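Local atomic coordinates of concanavalin B (Canavalia ensiformis, PDB entry 6CAF), a protein that belongs to the chitinase-like seed proteins of glycosyl hydrolase family 18 and may act as a carbohydrate-binding protein. Residues A[86-98]-A[137-149]. Residues are numbered along the deposited sequence; the frame is centred on the assembly and turned at random. Where two conformers were deposited one is given.
Sequences PCSFLESQIKECQ and ERREGPLGKVALD
The carboxamide of Gln98 and the carboxylate of Asp149 meet with their planes 75° apart, and Gln98 NE2 lies above the acid's plane, 2.9 Å from Asp149 OD2. Gln98 NE2 also donates, within its own amide plane, to Ala147 O (2.9 Å), so two nearly straight bonds use both its N-H groups and fix the flip of the amide. Gln98 OE1 accepts from a water that in turn takes the N-H of Ala147.

The carboxylate of Glu91 is likewise approached from above its plane: Lys145 N reaches Glu91 OE1 at 2.9 Å, and Lys95 NZ reaches Glu91 OE2 at 3.1 Å. With CG anti to the backbone N (chi1 -180°) and an extended chain, Glu91 reaches across to the loop, where its OE1 would collide with any CB on Gly144. Lys95, also stretched out, places its NZ almost in line with the C=O bond of Lys145, 3.0 Å from Lys145 O, and makes a weak hydrogen bond, part of a salt bridge, to Glu137 OE1. Were Glu91 cut back to an alanine, Lys145 N would probably lose its acceptor and Lys95 one of its two counter-charges.

Alongside these polar contacts, Leu143 CD2 packs on Leu90 CD1 (3.7 Å), while Ile94 crosses Leu143 and Leu148 at about right angles, its CG2 3.7 Å from Leu148 CD2.

The contact thus illustrates how a helix on the outside of a TIM barrel is tied to a neighbouring connection: helix 91-99 precedes strand 103-109, the loop links helix 120-135 to strand 150-154, and Asp149 OD2 also accepts from Val104 N at the start of the adjacent strand.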
ATOM      1  N   PRO A  86       8.808  -3.419  21.807  1.00 17.38           N
ATOM      2  CA  PRO A  86       9.190  -2.270  21.006  1.00 17.93           C
ATOM      3  C   PRO A  86       9.153  -2.594  19.525  1.00 15.84           C
ATOM      4  O   PRO A  86       9.669  -3.633  19.107  1.00 17.07           O
ATOM      5  CB  PRO A  86      10.621  -1.976  21.486  1.00 22.96           C
ATOM      6  CG  PRO A  86      11.134  -3.309  21.887  1.00 24.14           C
ATOM      7  CD  PRO A  86       9.961  -3.987  22.533  1.00 23.53           C
ATOM      8  N   CYS A  87       8.628  -1.666  18.729  1.00 15.90           N
ATOM      9  CA  CYS A  87       8.630  -1.865  17.277  1.00 15.65           C
ATOM     10  C   CYS A  87      10.027  -1.927  16.698  1.00 15.29           C
ATOM     11  O   CYS A  87      10.233  -2.460  15.617  1.00 16.26           O
ATOM     12  CB  CYS A  87       7.798  -0.809  16.572  1.00 16.59           C
ATOM     13  SG  CYS A  87       6.022  -0.848  16.960  1.00 19.50           S
ATOM     14  N   SER A  88      11.016  -1.436  17.444  1.00 16.44           N
ATOM     15  CA  SER A  88      12.385  -1.482  16.967  1.00 18.22           C
ATOM     16  C   SER A  88      12.924  -2.906  16.828  1.00 18.52           C
ATOM     17  O   SER A  88      13.929  -3.122  16.146  1.00 20.66           O
ATOM     18  CB  SER A  88      13.284  -0.633  17.865  1.00 19.00           C
ATOM     19  OG  SER A  88      13.253  -1.118  19.186  1.00 20.87           O
ATOM     20  N   PHE A  89      12.259  -3.869  17.456  1.00 19.22           N
ATOM     21  CA  PHE A  89      12.654  -5.282  17.320  1.00 22.88           C
ATOM     22  C   PHE A  89      12.548  -5.706  15.849  1.00 20.74           C
ATOM     23  O   PHE A  89      13.204  -6.643  15.417  1.00 23.19           O
ATOM     24  CB  PHE A  89      11.807  -6.226  18.235  1.00 25.40           C
ATOM     25  CG  PHE A  89      10.488  -6.733  17.599  1.00 28.94           C
ATOM     26  CD1 PHE A  89      10.445  -7.897  16.837  1.00 32.21           C
ATOM     27  CD2 PHE A  89       9.296  -6.079  17.840  1.00 47.24           C
ATOM     28  CE1 PHE A  89       9.253  -8.356  16.301  1.00 32.51           C
ATOM     29  CE2 PHE A  89       8.104  -6.523  17.292  1.00 44.66           C
ATOM     30  CZ  PHE A  89       8.077  -7.654  16.522  1.00 36.85           C
ATOM     31  N   LEU A  90      11.735  -4.982  15.071  1.00 16.87           N
ATOM     32  CA  LEU A  90      11.538  -5.336  13.674  1.00 16.12           C
ATOM     33  C   LEU A  90      12.688  -4.977  12.750  1.00 16.61           C
ATOM     34  O   LEU A  90      12.741  -5.453  11.618  1.00 16.42           O
ATOM     35  CB  LEU A  90      10.228  -4.748  13.142  1.00 15.61           C
ATOM     36  CG  LEU A  90       8.944  -5.333  13.722  1.00 18.27           C
ATOM     37  CD1 LEU A  90       7.763  -4.435  13.422  1.00 17.41           C
ATOM     38  CD2 LEU A  90       8.686  -6.734  13.209  1.00 24.56           C
ATOM     39  N   GLU A  91      13.654  -4.202  13.241  1.00 16.91           N
ATOM     40  CA  GLU A  91      14.742  -3.764  12.382  1.00 16.42           C
ATOM     41  C   GLU A  91      15.416  -4.907  11.645  1.00 17.55           C
ATOM     42  O   GLU A  91      15.593  -4.847  10.423  1.00 17.46           O
ATOM     43  CB  GLU A  91      15.781  -3.011  13.188  1.00 18.37           C
ATOM     44  CG  GLU A  91      16.969  -2.500  12.380  1.00 20.00           C
ATOM     45  CD  GLU A  91      18.075  -1.891  13.223  1.00 22.74           C
ATOM     46  OE1 GLU A  91      17.778  -1.096  14.140  1.00 21.63           O
ATOM     47  OE2 GLU A  91      19.248  -2.151  12.911  1.00 32.45           O
ATOM     48  N   SER A  92      15.807  -5.953  12.374  1.00 17.41           N
ATOM     49  CA  SER A  92      16.542  -7.035  11.726  1.00 19.34           C
ATOM     50  C   SER A  92      15.664  -7.748  10.671  1.00 16.98           C
ATOM     51  O   SER A  92      16.163  -8.149   9.621  1.00 18.07           O
ATOM     52  CB  SER A  92      17.053  -8.044  12.765  1.00 23.21           C
ATOM     53  OG  SER A  92      15.967  -8.651  13.426  1.00 30.72           O
ATOM     54  N   GLN A  93      14.371  -7.894  10.940  1.00 17.21           N
ATOM     55  CA  GLN A  93      13.464  -8.544  10.013  1.00 16.47           C
ATOM     56  C   GLN A  93      13.264  -7.704   8.762  1.00 14.87           C
ATOM     57  O   GLN A  93      13.223  -8.228   7.638  1.00 15.89           O
ATOM     58  CB  GLN A  93      12.112  -8.868  10.660  1.00 17.54           C
ATOM     59  CG  GLN A  93      12.209  -9.941  11.722  1.00 22.07           C
ATOM     60  CD  GLN A  93      10.914 -10.194  12.442  1.00 19.84           C
ATOM     61  OE1 GLN A  93       9.900 -10.558  11.826  1.00 20.61           O
ATOM     62  NE2 GLN A  93      10.944 -10.053  13.768  1.00 25.86           N
ATOM     63  N   ILE A  94      13.159  -6.391   8.943  1.00 14.51           N
ATOM     64  CA  ILE A  94      13.048  -5.505   7.809  1.00 15.90           C
ATOM     65  C   ILE A  94      14.276  -5.639   6.907  1.00 15.25           C
ATOM     66  O   ILE A  94      14.184  -5.764   5.684  1.00 15.04           O
ATOM     67  CB  ILE A  94      12.885  -4.058   8.295  1.00 14.46           C
ATOM     68  CG1 ILE A  94      11.501  -3.899   8.914  1.00 14.89           C
ATOM     69  CG2 ILE A  94      13.105  -3.064   7.166  1.00 16.21           C
ATOM     70  CD1 ILE A  94      11.333  -2.646   9.742  1.00 15.79           C
ATOM     71  N   LYS A  95      15.453  -5.600   7.518  1.00 15.77           N
ATOM     72  CA  LYS A  95      16.678  -5.658   6.749  1.00 15.93           C
ATOM     73  C   LYS A  95      16.829  -6.998   6.035  1.00 16.37           C
ATOM     74  O   LYS A  95      17.263  -7.019   4.883  1.00 16.97           O
ATOM     75  CB  LYS A  95      17.877  -5.338   7.630  1.00 18.36           C
ATOM     76  CG  LYS A  95      17.881  -3.846   7.969  1.00 20.55           C
ATOM     77  CD  LYS A  95      18.964  -3.416   8.926  1.00 25.34           C
ATOM     78  CE  LYS A  95      19.026  -1.902   8.983  1.00 28.06           C
ATOM     79  NZ  LYS A  95      20.027  -1.460   9.969  1.00 34.06           N
ATOM     80  N   GLU A  96      16.395  -8.103   6.657  1.00 16.91           N
ATOM     81  CA  GLU A  96      16.442  -9.397   5.943  0.50 17.93           C
ATOM     82  C   GLU A  96      15.445  -9.438   4.801  1.00 15.73           C
ATOM     83  O   GLU A  96      15.758  -9.962   3.722  1.00 17.45           O
ATOM     84  CB  GLU A  96      16.300 -10.662   6.828  0.50 20.78           C
ATOM     85  CG  GLU A  96      15.185 -10.733   7.873  0.50 39.03           C
ATOM     86  CD  GLU A  96      15.392 -11.894   8.863  0.50 44.50           C
ATOM     87  OE1 GLU A  96      16.506 -12.461   8.851  0.50137.41           O
ATOM     88  OE2 GLU A  96      14.470 -12.258   9.658  0.50 17.30           O
ATOM     89  N   CYS A  97      14.264  -8.866   5.014  1.00 14.83           N
ATOM     90  CA  CYS A  97      13.311  -8.729   3.907  1.00 15.17           C
ATOM     91  C   CYS A  97      13.969  -8.033   2.737  1.00 13.98           C
ATOM     92  O   CYS A  97      13.847  -8.462   1.576  1.00 14.64           O
ATOM     93  CB  CYS A  97      12.089  -7.913   4.356  1.00 14.54           C
ATOM     94  SG  CYS A  97      10.961  -8.728   5.510  1.00 17.20           S
ATOM     95  N   GLN A  98      14.593  -6.902   3.020  1.00 13.88           N
ATOM     96  CA  GLN A  98      15.187  -6.111   1.960  1.00 14.71           C
ATOM     97  C   GLN A  98      16.327  -6.839   1.241  1.00 15.33           C
ATOM     98  O   GLN A  98      16.477  -6.747   0.022  1.00 17.84           O
ATOM     99  CB  GLN A  98      15.672  -4.775   2.521  1.00 14.67           C
ATOM    100  CG  GLN A  98      14.535  -3.888   2.989  1.00 14.79           C
ATOM    101  CD  GLN A  98      15.031  -2.614   3.623  1.00 15.61           C
ATOM    102  OE1 GLN A  98      15.916  -2.636   4.489  1.00 17.52           O
ATOM    103  NE2 GLN A  98      14.450  -1.507   3.227  1.00 15.43           N
ATOM    104  N   GLU A 137      18.259   5.733   7.616  1.00 16.92           N
ATOM    105  CA  GLU A 137      19.094   5.268   8.721  1.00 17.19           C
ATOM    106  C   GLU A 137      19.779   6.416   9.497  1.00 19.36           C
ATOM    107  O   GLU A 137      20.825   6.230  10.102  1.00 27.60           O
ATOM    108  CB  GLU A 137      20.149   4.275   8.221  1.00 20.83           C
ATOM    109  CG  GLU A 137      19.611   2.941   7.785  1.00 23.65           C
ATOM    110  CD  GLU A 137      20.693   1.917   7.512  1.00 37.46           C
ATOM    111  OE1 GLU A 137      21.150   1.247   8.464  1.00 57.15           O
ATOM    112  OE2 GLU A 137      21.060   1.780   6.339  1.00 54.40           O
ATOM    113  N   ARG A 138      19.193   7.603   9.493  1.00 18.55           N
ATOM    114  CA  ARG A 138      19.847   8.767  10.089  0.50 18.16           C
ATOM    115  C   ARG A 138      19.786   8.728  11.617  1.00 20.78           C
ATOM    116  O   ARG A 138      20.763   9.095  12.289  1.00 24.21           O
ATOM    117  CB  ARG A 138      19.208  10.047   9.542  0.50 18.79           C
ATOM    118  CG  ARG A 138      19.786  11.373  10.054  0.50 17.20           C
ATOM    119  CD  ARG A 138      21.264  11.537   9.764  0.50 24.33           C
ATOM    120  NE  ARG A 138      21.797  12.794  10.299  0.50 27.53           N
ATOM    121  CZ  ARG A 138      22.074  13.005  11.581  0.50 25.71           C
ATOM    122  NH1 ARG A 138      21.887  12.032  12.459  0.50 32.79           N
ATOM    123  NH2 ARG A 138      22.546  14.183  11.995  0.50 23.44           N
ATOM    124  N   ARG A 139      18.629   8.332  12.143  1.00 17.36           N
ATOM    125  CA  ARG A 139      18.433   8.184  13.581  1.00 17.09           C
ATOM    126  C   ARG A 139      17.643   6.942  13.882  1.00 17.70           C
ATOM    127  O   ARG A 139      16.913   6.454  13.045  1.00 19.47           O
ATOM    128  CB  ARG A 139      17.650   9.369  14.126  1.00 16.90           C
ATOM    129  CG  ARG A 139      18.396  10.676  14.056  1.00 18.01           C
ATOM    130  CD  ARG A 139      17.609  11.772  14.736  1.00 18.79           C
ATOM    131  NE  ARG A 139      18.359  13.019  14.695  1.00 22.59           N
ATOM    132  CZ  ARG A 139      17.843  14.219  14.893  1.00 21.77           C
ATOM    133  NH1 ARG A 139      16.542  14.350  15.111  1.00 21.05           N
ATOM    134  NH2 ARG A 139      18.628  15.292  14.847  1.00 26.40           N
ATOM    135  N   GLU A 140      17.759   6.477  15.119  1.00 18.10           N
ATOM    136  CA  GLU A 140      16.901   5.426  15.659  1.00 18.65           C
ATOM    137  C   GLU A 140      15.495   5.951  15.682  1.00 18.23           C
ATOM    138  O   GLU A 140      15.213   6.970  16.305  1.00 19.25           O
ATOM    139  CB  GLU A 140      17.328   5.099  17.098  1.00 21.68           C
ATOM    140  CG  GLU A 140      18.744   4.590  17.236  1.00 33.01           C
ATOM    141  CD  GLU A 140      18.906   3.158  16.786  1.00 43.33           C
ATOM    142  OE1 GLU A 140      17.883   2.480  16.668  1.00 31.08           O
ATOM    143  OE2 GLU A 140      20.054   2.712  16.572  1.00 62.28           O
ATOM    144  N   GLY A 141      14.591   5.221  15.047  1.00 17.43           N
ATOM    145  CA  GLY A 141      13.171   5.553  15.021  1.00 16.82           C
ATOM    146  C   GLY A 141      12.328   4.401  15.524  1.00 14.74           C
ATOM    147  O   GLY A 141      12.830   3.439  16.115  1.00 16.47           O
ATOM    148  N   PRO A 142      11.016   4.499  15.302  1.00 14.75           N
ATOM    149  CA  PRO A 142      10.121   3.486  15.828  1.00 15.13           C
ATOM    150  C   PRO A 142      10.432   2.052  15.397  1.00 15.85           C
ATOM    151  O   PRO A 142      10.189   1.137  16.161  1.00 17.36           O
ATOM    152  CB  PRO A 142       8.754   3.967  15.326  1.00 15.98           C
ATOM    153  CG  PRO A 142       8.906   5.464  15.289  1.00 16.93           C
ATOM    154  CD  PRO A 142      10.285   5.656  14.749  1.00 16.38           C
ATOM    155  N   LEU A 143      10.935   1.880  14.181  1.00 14.37           N
ATOM    156  CA  LEU A 143      11.302   0.577  13.631  1.00 14.98           C
ATOM    157  C   LEU A 143      12.785   0.293  13.729  1.00 16.28           C
ATOM    158  O   LEU A 143      13.283  -0.609  13.094  1.00 18.48           O
ATOM    159  CB  LEU A 143      10.804   0.452  12.181  1.00 14.44           C
ATOM    160  CG  LEU A 143       9.280   0.347  12.041  1.00 14.38           C
ATOM    161  CD1 LEU A 143       8.877   0.537  10.608  1.00 14.49           C
ATOM    162  CD2 LEU A 143       8.776  -0.987  12.560  1.00 13.96           C
ATOM    163  N   GLY A 144      13.477   1.030  14.592  1.00 15.35           N
ATOM    164  CA  GLY A 144      14.911   0.930  14.671  1.00 16.92           C
ATOM    165  C   GLY A 144      15.585   1.887  13.730  1.00 16.07           C
ATOM    166  O   GLY A 144      15.038   2.932  13.355  1.00 17.40           O
ATOM    167  N   LYS A 145      16.792   1.530  13.333  1.00 16.16           N
ATOM    168  CA  LYS A 145      17.556   2.319  12.394  1.00 16.99           C
ATOM    169  C   LYS A 145      17.413   1.640  11.032  1.00 16.55           C
ATOM    170  O   LYS A 145      18.012   0.587  10.785  1.00 19.04           O
ATOM    171  CB  LYS A 145      19.019   2.440  12.802  1.00 20.77           C
ATOM    172  CG  LYS A 145      19.780   3.447  11.983  1.00 26.25           C
ATOM    173  CD  LYS A 145      21.160   3.714  12.580  1.00 39.31           C
ATOM    174  CE  LYS A 145      21.092   4.747  13.689  1.00 41.03           C
ATOM    175  NZ  LYS A 145      22.459   5.114  14.146  1.00 53.80           N
ATOM    176  N   VAL A 146      16.554   2.204  10.193  1.00 15.22           N
ATOM    177  CA  VAL A 146      16.182   1.597   8.930  1.00 14.35           C
ATOM    178  C   VAL A 146      16.142   2.623   7.811  1.00 14.00           C
ATOM    179  O   VAL A 146      16.050   3.835   8.072  1.00 14.93           O
ATOM    180  CB  VAL A 146      14.799   0.887   9.002  1.00 16.08           C
ATOM    181  CG1 VAL A 146      14.821  -0.294   9.973  1.00 18.40           C
ATOM    182  CG2 VAL A 146      13.670   1.849   9.357  1.00 16.29           C
ATOM    183  N   ALA A 147      16.202   2.112   6.581  1.00 13.49           N
ATOM    184  CA  ALA A 147      15.907   2.895   5.407  1.00 13.36           C
ATOM    185  C   ALA A 147      14.897   2.143   4.593  1.00 12.71           C
ATOM    186  O   ALA A 147      15.225   1.280   3.784  1.00 14.28           O
ATOM    187  CB  ALA A 147      17.147   3.183   4.578  1.00 15.50           C
ATOM    188  N   LEU A 148      13.642   2.408   4.866  1.00 12.02           N
ATOM    189  CA  LEU A 148      12.548   1.729   4.187  1.00 11.38           C
ATOM    190  C   LEU A 148      12.510   2.097   2.709  1.00 11.90           C
ATOM    191  O   LEU A 148      13.047   3.118   2.284  1.00 13.56           O
ATOM    192  CB  LEU A 148      11.213   2.047   4.845  1.00 11.53           C
ATOM    193  CG  LEU A 148      11.076   1.601   6.305  1.00 12.11           C
ATOM    194  CD1 LEU A 148       9.661   1.894   6.805  1.00 13.50           C
ATOM    195  CD2 LEU A 148      11.409   0.149   6.508  1.00 13.74           C
ATOM    196  N   ASP A 149      11.855   1.252   1.921  1.00 11.59           N
ATOM    197  CA  ASP A 149      11.803   1.439   0.494  1.00 12.06           C
ATOM    198  C   ASP A 149      10.772   2.410   0.018  1.00 11.66           C
ATOM    199  O   ASP A 149      10.798   2.805  -1.148  1.00 13.79           O
ATOM    200  CB  ASP A 149      11.605   0.098  -0.162  1.00 13.04           C
ATOM    201  CG  ASP A 149      12.732  -0.828   0.142  1.00 14.78           C
ATOM    202  OD1 ASP A 149      13.824  -0.626  -0.416  1.00 22.81           O
ATOM    203  OD2 ASP A 149      12.584  -1.704   1.015  1.00 14.71           O
TER
HETATM  204  O   HOH W   1      19.701   0.069  15.671  1.00 46.87           O
HETATM  205  O   HOH W   2      16.830  -0.650   6.256  1.00 19.06           O